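Long-range contacts in 2-c-methyl-d-erythritol 4-phosphate cytidylyltransferase (Streptococcus pneumoniae, PDB 2VSH), which catalyses the transfer of the cytidylyl group of CTP to D-ribitol 5-phosphate, making the CDP-activated ribitol used for teichoic acid precursors: residues D85-I90 with T195-I200; D107-H112 with Q172-K177; M180-S185 with K199-K204. One frame throughout, in Å; residues are numbered along the deposited sequence.

Overall arrangement
The three contacts illustrate how a mixed, largely parallel sheet and the helices on one of its faces are tied together in a GT-A-like nucleotidyltransferase. Contact 2 lies within the sheet, pairing strand 108-113 with strand 165-175, where the chain turns into helix 176-184. Contacts 1 and 3 share helix 197-203, which meets the start of helix 86-100 in the first and the end of helix 176-184 in the second. Contact 2 falls between the two segments of contact 1; contact 3 comes after contact 2 and ends on the same stretch as contact 1. Centres lie about 9 Å apart for contacts 1 and 3, and 12 to 13 Å from contact 2. Contact 1 holds residues of the probable CTP site.

Contact 1 of 3, residues D85-I90 with T195-I200; sequences DRNTSI and TDACKI
Asn-87 reaches across to the turn that starts helix 197-203 and is the centre of this contact. Its carboxamide lies between three neighbours: OD1 sits 3.6 Å from CB of Ala-197, ND2 is 3.6 Å from CD1 of Ile-200, and the same ND2 comes near the carbonyl of Thr-195 at an angle too poor for a hydrogen bond. The Asn-87 and Ile-200 side chains approach from opposite directions. CG of Asn-87 stands anti to its own carbonyl carbon (chi1 -78°), which sends the amide out toward the other segment. Beside it, CD1 of Ile-90 packs on CB of Ala-197 at 3.8 Å, while CG of Arg-86 lies against Thr-195 O.

No direct hydrogen bond joins the segments; two waters do that work. One donates to Asn-87 OD1 and accepts from Arg-86 NE, 2.7 Å away in the guanidinium plane, and more weakly from Ala-197 N. The other accepts from Asn-87 N and donates to Thr-195 O at 2.9 Å.

Behind this shell, both helix starts are capped by aspartates. Asp-85 OD1 takes Thr-88 N at 2.9 Å, and Thr-88 OG1 from above the carboxylate plane. Asp-196 OD2 receives Lys-199 N through its anti lone pair. The caps fix the first turns from which Asn-87 and Ala-197 project. Residues 85-89 are expected to line the CTP site, so this water-bridged junction probably lies beside the nucleotide.

Arg-86 also forms a salt bridge with Asp-113 and touches Leu-8 of strand 3-9. Phe-179 and Tyr-183 of helix 176-184 pack on Asn-87, Gln-172 and Phe-174 of strand 165-175 lie against Ala-197, and the backbone carbonyl of Ile-159 of the second subunit accepts from Lys-199 NZ.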
loop_
_atom_site.group_PDB
_atom_site.type_symbol
_atom_site.label_atom_id
_atom_site.label_comp_id
_atom_site.label_asym_id
_atom_site.label_seq_id
_atom_site.Cartn_x
_atom_site.Cartn_y
_atom_site.Cartn_z
ATOM N N ASP A 85 13.399 6.027 17.202
ATOM C CA ASP A 85 12.889 5.970 15.837
ATOM C C ASP A 85 13.904 5.225 14.983
ATOM O O ASP A 85 15.016 4.963 15.453
ATOM C CB ASP A 85 12.578 7.386 15.299
ATOM C CG ASP A 85 13.774 8.336 15.359
ATOM O OD1 ASP A 85 14.908 7.936 15.056
ATOM O OD2 ASP A 85 13.567 9.516 15.690
ATOM N N ARG A 86 13.543 4.860 13.753
ATOM C CA ARG A 86 14.451 4.061 12.950
ATOM C C ARG A 86 15.838 4.689 12.740
ATOM O O ARG A 86 16.833 3.980 12.815
ATOM C CB ARG A 86 13.837 3.594 11.617
ATOM C CG ARG A 86 13.190 4.675 10.747
ATOM C CD ARG A 86 12.468 4.080 9.502
ATOM N NE ARG A 86 13.288 3.061 8.831
ATOM C CZ ARG A 86 12.968 1.775 8.706
ATOM N NH1 ARG A 86 11.804 1.314 9.176
ATOM N NH2 ARG A 86 13.813 0.946 8.088
ATOM N N ASN A 87 15.908 6.002 12.485
ATOM C CA ASN A 87 17.208 6.635 12.198
ATOM C C ASN A 87 18.121 6.682 13.430
ATOM O O ASN A 87 19.334 6.597 13.312
ATOM C CB ASN A 87 17.020 8.044 11.617
ATOM C CG ASN A 87 16.639 8.026 10.146
ATOM O OD1 ASN A 87 17.008 7.119 9.402
ATOM N ND2 ASN A 87 15.879 9.026 9.727
ATOM N N THR A 88 17.526 6.823 14.610
ATOM C CA THR A 88 18.291 6.763 15.852
ATOM C C THR A 88 18.817 5.336 16.037
ATOM O O THR A 88 19.902 5.140 16.548
ATOM C CB THR A 88 17.454 7.217 17.073
ATOM O OG1 THR A 88 16.861 8.486 16.789
ATOM C CG2 THR A 88 18.344 7.393 18.316
ATOM N N SER A 89 18.039 4.349 15.614
ATOM C CA SER A 89 18.477 2.955 15.692
ATOM C C SER A 89 19.625 2.722 14.719
ATOM O O SER A 89 20.614 2.067 15.066
ATOM C CB SER A 89 17.321 1.987 15.416
ATOM O OG SER A 89 16.386 2.032 16.476
ATOM N N ILE A 90 19.518 3.278 13.517
ATOM C CA ILE A 90 20.633 3.178 12.549
ATOM C C ILE A 90 21.933 3.773 13.116
ATOM O O ILE A 90 22.982 3.129 13.071
ATOM C CB ILE A 90 20.277 3.773 11.170
ATOM C CG1 ILE A 90 19.142 2.949 10.530
ATOM C CG2 ILE A 90 21.503 3.755 10.255
ATOM C CD1 ILE A 90 18.451 3.598 9.341
ATOM N N THR A 195 12.192 10.943 8.299
ATOM C CA THR A 195 12.202 9.714 9.079
ATOM C C THR A 195 12.811 8.512 8.335
ATOM O O THR A 195 13.154 7.508 8.956
ATOM C CB THR A 195 10.778 9.337 9.536
ATOM O OG1 THR A 195 9.923 9.263 8.393
ATOM C CG2 THR A 195 10.228 10.362 10.503
ATOM N N ASP A 196 12.939 8.633 7.016
ATOM C CA ASP A 196 13.464 7.582 6.165
ATOM C C ASP A 196 14.927 7.881 5.886
ATOM O O ASP A 196 15.289 9.034 5.608
ATOM C CB ASP A 196 12.640 7.527 4.870
ATOM C CG ASP A 196 13.147 6.491 3.893
ATOM O OD1 ASP A 196 12.574 5.392 3.821
ATOM O OD2 ASP A 196 14.122 6.772 3.185
ATOM N N ALA A 197 15.767 6.850 5.958
ATOM C CA ALA A 197 17.211 7.026 5.813
ATOM C C ALA A 197 17.564 7.483 4.400
ATOM O O ALA A 197 18.366 8.402 4.217
ATOM C CB ALA A 197 17.954 5.729 6.176
ATOM N N CYS A 198 16.949 6.854 3.401
ATOM C CA CYS A 198 17.171 7.256 2.009
ATOM C C CYS A 198 16.734 8.702 1.722
ATOM O O CYS A 198 17.388 9.406 0.951
ATOM C CB CYS A 198 16.505 6.272 1.047
ATOM S SG CYS A 198 17.339 4.642 1.072
ATOM N N LYS A 199 15.642 9.135 2.339
ATOM C CA LYS A 199 15.158 10.530 2.220
ATOM C C LYS A 199 16.242 11.555 2.583
ATOM O O LYS A 199 16.363 12.592 1.938
ATOM C CB LYS A 199 13.901 10.731 3.084
ATOM C CG LYS A 199 13.328 12.146 3.139
ATOM C CD LYS A 199 13.023 12.713 1.757
ATOM C CE LYS A 199 12.346 14.073 1.827
ATOM N NZ LYS A 199 10.913 13.956 2.252
ATOM N N ILE A 200 17.033 11.250 3.608
ATOM C CA ILE A 200 18.106 12.134 4.060
ATOM C C ILE A 200 19.159 12.264 2.967
ATOM O O ILE A 200 19.623 13.359 2.704
ATOM C CB ILE A 200 18.755 11.632 5.364
ATOM C CG1 ILE A 200 17.720 11.581 6.500
ATOM C CG2 ILE A 200 19.956 12.500 5.772
ATOM C CD1 ILE A 200 18.248 10.885 7.744
HETATM O O HOH W 1 15.339 4.817 8.346
HETATM O O HOH W 2 13.571 7.759 11.804
#

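Contact 2 of 3, residues D107-H112 with Q172-K177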
loop_
_atom_site.group_PDB
_atom_site.type_symbol
_atom_site.label_atom_id
_atom_site.label_comp_id
_atom_site.label_asym_id
_atom_site.label_seq_id
_atom_site.Cartn_x
_atom_site.Cartn_y
_atom_site.Cartn_z
ATOM N N ASP A 107 33.369 1.615 4.639
ATOM C CA ASP A 107 32.560 0.592 5.317
ATOM C C ASP A 107 31.064 0.832 5.107
ATOM O O ASP A 107 30.597 1.955 5.232
ATOM C CB ASP A 107 32.868 0.532 6.817
ATOM C CG ASP A 107 34.280 0.070 7.109
ATOM O OD1 ASP A 107 34.865 -0.666 6.286
ATOM O OD2 ASP A 107 34.826 0.468 8.158
ATOM N N ILE A 108 30.332 -0.235 4.784
ATOM C CA ILE A 108 28.933 -0.149 4.374
ATOM C C ILE A 108 28.009 -0.874 5.374
ATOM O O ILE A 108 28.416 -1.859 5.991
ATOM C CB ILE A 108 28.785 -0.744 2.945
ATOM C CG1 ILE A 108 29.242 0.265 1.890
ATOM C CG2 ILE A 108 27.348 -1.180 2.656
ATOM C CD1 ILE A 108 29.663 -0.399 0.581
ATOM N N VAL A 109 26.789 -0.366 5.567
ATOM C CA VAL A 109 25.776 -1.077 6.333
ATOM C C VAL A 109 24.567 -1.355 5.447
ATOM O O VAL A 109 24.065 -0.454 4.770
ATOM C CB VAL A 109 25.364 -0.359 7.672
ATOM C CG1 VAL A 109 24.692 1.009 7.426
ATOM C CG2 VAL A 109 24.450 -1.250 8.522
ATOM N N VAL A 110 24.145 -2.612 5.426
ATOM C CA VAL A 110 22.894 -3.013 4.782
ATOM C C VAL A 110 21.805 -3.016 5.856
ATOM O O VAL A 110 21.707 -3.965 6.639
ATOM C CB VAL A 110 23.017 -4.417 4.089
ATOM C CG1 VAL A 110 21.697 -4.819 3.399
ATOM C CG2 VAL A 110 24.146 -4.436 3.053
ATOM N N THR A 111 21.002 -1.943 5.910
ATOM C CA THR A 111 19.934 -1.814 6.897
ATOM C C THR A 111 18.641 -2.474 6.419
ATOM O O THR A 111 18.305 -2.413 5.237
ATOM C CB THR A 111 19.641 -0.330 7.318
ATOM O OG1 THR A 111 19.007 0.376 6.241
ATOM C CG2 THR A 111 20.924 0.393 7.753
ATOM N N HIS A 112 17.924 -3.121 7.346
ATOM C CA HIS A 112 16.764 -3.924 6.973
ATOM C C HIS A 112 15.827 -4.100 8.168
ATOM O O HIS A 112 16.289 -4.304 9.295
ATOM C CB HIS A 112 17.226 -5.300 6.436
ATOM C CG HIS A 112 16.115 -6.142 5.888
ATOM N ND1 HIS A 112 15.432 -5.813 4.736
ATOM C CD2 HIS A 112 15.557 -7.292 6.344
ATOM C CE1 HIS A 112 14.512 -6.736 4.495
ATOM N NE2 HIS A 112 14.556 -7.634 5.464
ATOM N N GLN A 172 17.964 -0.769 2.857
ATOM C CA GLN A 172 18.476 0.531 2.491
ATOM C C GLN A 172 19.950 0.506 2.878
ATOM O O GLN A 172 20.298 0.225 4.033
ATOM C CB GLN A 172 17.717 1.638 3.225
ATOM C CG GLN A 172 16.231 1.626 2.931
ATOM C CD GLN A 172 15.448 2.764 3.583
ATOM O OE1 GLN A 172 14.524 3.301 2.981
ATOM N NE2 GLN A 172 15.800 3.118 4.815
ATOM N N THR A 173 20.811 0.780 1.903
ATOM C CA THR A 173 22.237 0.484 2.021
ATOM C C THR A 173 23.091 1.720 1.725
ATOM O O THR A 173 22.825 2.470 0.787
ATOM C CB THR A 173 22.615 -0.699 1.080
ATOM O OG1 THR A 173 21.824 -1.838 1.443
ATOM C CG2 THR A 173 24.106 -1.058 1.171
ATOM N N PHE A 174 24.118 1.930 2.546
ATOM C CA PHE A 174 24.931 3.128 2.450
ATOM C C PHE A 174 26.193 3.021 3.309
ATOM O O PHE A 174 26.281 2.174 4.188
ATOM C CB PHE A 174 24.089 4.376 2.839
ATOM C CG PHE A 174 23.184 4.165 4.023
ATOM C CD1 PHE A 174 23.704 4.062 5.308
ATOM C CD2 PHE A 174 21.806 4.072 3.854
ATOM C CE1 PHE A 174 22.858 3.851 6.399
ATOM C CE2 PHE A 174 20.965 3.871 4.936
ATOM C CZ PHE A 174 21.494 3.755 6.211
ATOM N N ARG A 175 27.159 3.900 3.055
ATOM C CA ARG A 175 28.377 3.964 3.869
ATOM C C ARG A 175 28.004 4.490 5.240
ATOM O O ARG A 175 27.232 5.446 5.358
ATOM C CB ARG A 175 29.429 4.845 3.195
ATOM C CG ARG A 175 30.078 4.177 1.982
ATOM C CD ARG A 175 30.634 5.159 0.955
ATOM N NE ARG A 175 30.882 4.415 -0.279
ATOM C CZ ARG A 175 29.994 4.218 -1.258
ATOM N NH1 ARG A 175 28.775 4.737 -1.210
ATOM N NH2 ARG A 175 30.337 3.489 -2.303
ATOM N N CYS A 176 28.498 3.816 6.276
ATOM C CA CYS A 176 28.206 4.174 7.666
ATOM C C CYS A 176 28.559 5.628 7.959
ATOM O O CYS A 176 27.754 6.335 8.541
ATOM C CB CYS A 176 29.000 3.277 8.614
ATOM S SG CYS A 176 28.585 1.514 8.530
ATOM N N LYS A 177 29.765 6.054 7.557
ATOM C CA LYS A 177 30.241 7.432 7.769
ATOM C C LYS A 177 29.325 8.435 7.081
ATOM O O LYS A 177 28.984 9.471 7.681
ATOM C CB LYS A 177 31.685 7.607 7.269
ATOM C CG LYS A 177 32.372 8.922 7.681
ATOM C CD LYS A 177 33.716 9.100 6.955
ATOM C CE LYS A 177 34.453 10.416 7.324
ATOM N NZ LYS A 177 33.724 11.682 6.987
HETATM O O HOH W 3 31.541 4.217 6.526
#
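Val-109 and Phe-174 face each other as a hydrogen-bonded pair at the middle of two antiparallel strands whose axes approach to 4.7 Å. Val-109 N donates to Phe-174 O at 2.9 Å with an almost straight bond (172°), and the return bond from Phe-174 N to Val-109 O is longer, 3.3 Å. Their side chains run side by side on one face of the sheet, bringing CG1 of Val-109 to 3.5 Å from CE1 of Phe-174. CG of Phe-174 is wedged between its backbone N and carbonyl carbon (chi1 41°), a rotation that leans the ring back toward Gln-172 and over the partner strand, so that CZ meets CG2 of Thr-111, 3.7 Å away. Thr-111 grips the neighbouring carbonyl twice: both its backbone N and its OG1 donate to Gln-172 O, the hydroxyl at 2.6 Å. Cys-176 SG closes this tight, buried face against CB of Val-109.

The reverse face is buried too, under helix 121-133. Val-110 lies alongside Thr-173, whose OG1 is hydrogen-bonded to Asn-127 OD1, and CG2 of Ile-108 reaches CG2 of Thr-173. The looser side is the end of the pair, where the second segment passes from strand to helix at Cys-176. Here Asp-107 O accepts from Cys-176 N at 3.0 Å and also from a water that in turn accepts from the backbone N of the exposed Lys-177.

Strand 108-113 is flanked on its other edge by strand 3-9, and strand 136-142 adjoins strand 165-175. On the Phe-174 face lie Phe-179 and Phe-201, from helices 176-184 and 197-203.

Contact 3 of 3, residues M180-S185 with K199-K204; sequences MDLYGS and KIFVIK
Leu-182 carries most of the apolar packing between the end of helix 176-184 and helix 197-203, using a different atom for each neighbour. Its CB rests on CG2 of Ile-200 at 3.8 Å. One methyl, CD2, meets CG of Lys-204 at 3.8 Å as the two chains slide past each other in opposite directions. At the flank, CD1 of Ile-200 touches the edge of the Tyr-183 ring at CD1, near the ring plane.

The other methyl, CD1 of Leu-182, makes a CH-pi contact. It stands over one face of Phe-201, 3.9 Å from the ring centroid and 16° off the ring normal, shifted slightly toward the rim. The leucine side chain crosses that of the phenylalanine at about a right angle.

A short polar chain closes the exposed end. Lys-204 NZ donates to Ser-185 OG at 3.1 Å, and this hydroxyl donates to Leu-182 O at 2.7 Å. Ser-185 N binds the same carbonyl from the same face of its plane, so that one oxygen at the helix end holds two donors. The lysine bends at chi2 (-66°), which turns its long chain back along Leu-182 to reach the serine.

This is steep helix-helix packing on one side of the sheet: the segment axes cross at 80° and stay 10.0 Å apart, so side chains alone bridge them. Phe-201 also touches Val-208 of strand 208-212. The Tyr-183 ring meets that of Phe-179, their planes nearly parallel, and has a cation-pi partner in Lys-191; its OH makes a weak hydrogen bond with Thr-88 OG1 of helix 86-100. Val-202 touches Ile-156 of the second subunit.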
loop_
_atom_site.group_PDB
_atom_site.type_symbol
_atom_site.label_atom_id
_atom_site.label_comp_id
_atom_site.label_asym_id
_atom_site.label_seq_id
_atom_site.Cartn_x
_atom_site.Cartn_y
_atom_site.Cartn_z
ATOM N N MET A 180 26.181 8.930 9.077
ATOM C CA MET A 180 26.494 9.727 10.266
ATOM C C MET A 180 26.653 11.208 9.969
ATOM O O MET A 180 26.049 12.041 10.643
ATOM C CB MET A 180 27.728 9.193 11.002
ATOM C CG MET A 180 27.552 7.765 11.497
ATOM S SD MET A 180 26.330 7.589 12.824
ATOM C CE MET A 180 27.364 7.903 14.258
ATOM N N ASP A 181 27.464 11.536 8.962
ATOM C CA ASP A 181 27.661 12.917 8.560
ATOM C C ASP A 181 26.362 13.653 8.192
ATOM O O ASP A 181 26.121 14.758 8.668
ATOM C CB ASP A 181 28.684 12.989 7.417
ATOM C CG ASP A 181 30.088 12.611 7.872
ATOM O OD1 ASP A 181 30.317 12.585 9.104
ATOM O OD2 ASP A 181 30.958 12.344 7.014
ATOM N N LEU A 182 25.533 13.038 7.355
ATOM C CA LEU A 182 24.302 13.678 6.890
ATOM C C LEU A 182 23.246 13.786 7.986
ATOM O O LEU A 182 22.605 14.823 8.135
ATOM C CB LEU A 182 23.719 12.909 5.707
ATOM C CG LEU A 182 24.525 12.915 4.417
ATOM C CD1 LEU A 182 23.720 12.172 3.386
ATOM C CD2 LEU A 182 24.844 14.356 3.960
ATOM N N TYR A 183 23.057 12.697 8.730
ATOM C CA TYR A 183 22.109 12.672 9.840
ATOM C C TYR A 183 22.505 13.663 10.913
ATOM O O TYR A 183 21.645 14.324 11.498
ATOM C CB TYR A 183 22.049 11.264 10.418
ATOM C CG TYR A 183 21.095 11.082 11.579
ATOM C CD1 TYR A 183 19.717 11.130 11.390
ATOM C CD2 TYR A 183 21.577 10.840 12.864
ATOM C CE1 TYR A 183 18.844 10.950 12.456
ATOM C CE2 TYR A 183 20.701 10.651 13.937
ATOM C CZ TYR A 183 19.347 10.713 13.723
ATOM O OH TYR A 183 18.488 10.528 14.786
ATOM N N GLY A 184 23.816 13.773 11.154
ATOM C CA GLY A 184 24.362 14.677 12.154
ATOM C C GLY A 184 24.121 16.136 11.841
ATOM O O GLY A 184 24.161 16.965 12.736
ATOM N N SER A 185 23.871 16.443 10.566
ATOM C CA SER A 185 23.686 17.824 10.112
ATOM C C SER A 185 22.239 18.303 10.256
ATOM O O SER A 185 21.918 19.429 9.869
ATOM C CB SER A 185 24.131 17.966 8.652
ATOM O OG SER A 185 23.132 17.446 7.785
ATOM N N LYS A 199 15.642 9.135 2.339
ATOM C CA LYS A 199 15.158 10.530 2.220
ATOM C C LYS A 199 16.242 11.555 2.583
ATOM O O LYS A 199 16.363 12.592 1.938
ATOM C CB LYS A 199 13.901 10.731 3.084
ATOM C CG LYS A 199 13.328 12.146 3.139
ATOM C CD LYS A 199 13.023 12.713 1.757
ATOM C CE LYS A 199 12.346 14.073 1.827
ATOM N NZ LYS A 199 10.913 13.956 2.252
ATOM N N ILE A 200 17.033 11.250 3.608
ATOM C CA ILE A 200 18.106 12.134 4.060
ATOM C C ILE A 200 19.159 12.264 2.967
ATOM O O ILE A 200 19.623 13.359 2.704
ATOM C CB ILE A 200 18.755 11.632 5.364
ATOM C CG1 ILE A 200 17.720 11.581 6.500
ATOM C CG2 ILE A 200 19.956 12.500 5.772
ATOM C CD1 ILE A 200 18.248 10.885 7.744
ATOM N N PHE A 201 19.528 11.148 2.334
ATOM C CA PHE A 201 20.462 11.179 1.201
ATOM C C PHE A 201 19.853 11.945 0.020
ATOM O O PHE A 201 20.517 12.784 -0.591
ATOM C CB PHE A 201 20.891 9.747 0.782
ATOM C CG PHE A 201 21.894 9.093 1.728
ATOM C CD1 PHE A 201 21.472 8.526 2.937
ATOM C CD2 PHE A 201 23.241 9.026 1.396
ATOM C CE1 PHE A 201 22.390 7.912 3.827
ATOM C CE2 PHE A 201 24.184 8.417 2.268
ATOM C CZ PHE A 201 23.744 7.858 3.494
ATOM N N VAL A 202 18.586 11.667 -0.293
ATOM C CA VAL A 202 17.905 12.310 -1.430
ATOM C C VAL A 202 17.852 13.846 -1.298
ATOM O O VAL A 202 18.219 14.579 -2.231
ATOM C CB VAL A 202 16.492 11.676 -1.673
ATOM C CG1 VAL A 202 15.651 12.492 -2.615
ATOM C CG2 VAL A 202 16.641 10.261 -2.210
ATOM N N ILE A 203 17.438 14.320 -0.129
ATOM C CA ILE A 203 17.285 15.757 0.119
ATOM C C ILE A 203 18.622 16.500 0.195
ATOM O O ILE A 203 18.679 17.708 -0.046
ATOM C CB ILE A 203 16.379 16.060 1.361
ATOM C CG1 ILE A 203 15.835 17.490 1.282
ATOM C CG2 ILE A 203 17.099 15.797 2.697
ATOM C CD1 ILE A 203 14.671 17.750 2.216
ATOM N N LYS A 204 19.684 15.770 0.532
ATOM C CA LYS A 204 21.043 16.309 0.506
ATOM C C LYS A 204 21.691 16.231 -0.868
ATOM O O LYS A 204 22.895 16.457 -1.000
ATOM C CB LYS A 204 21.916 15.609 1.553
ATOM C CG LYS A 204 21.500 15.878 2.992
ATOM C CD LYS A 204 21.702 17.343 3.377
ATOM C CE LYS A 204 21.436 17.578 4.860
ATOM N NZ LYS A 204 22.026 18.880 5.321
#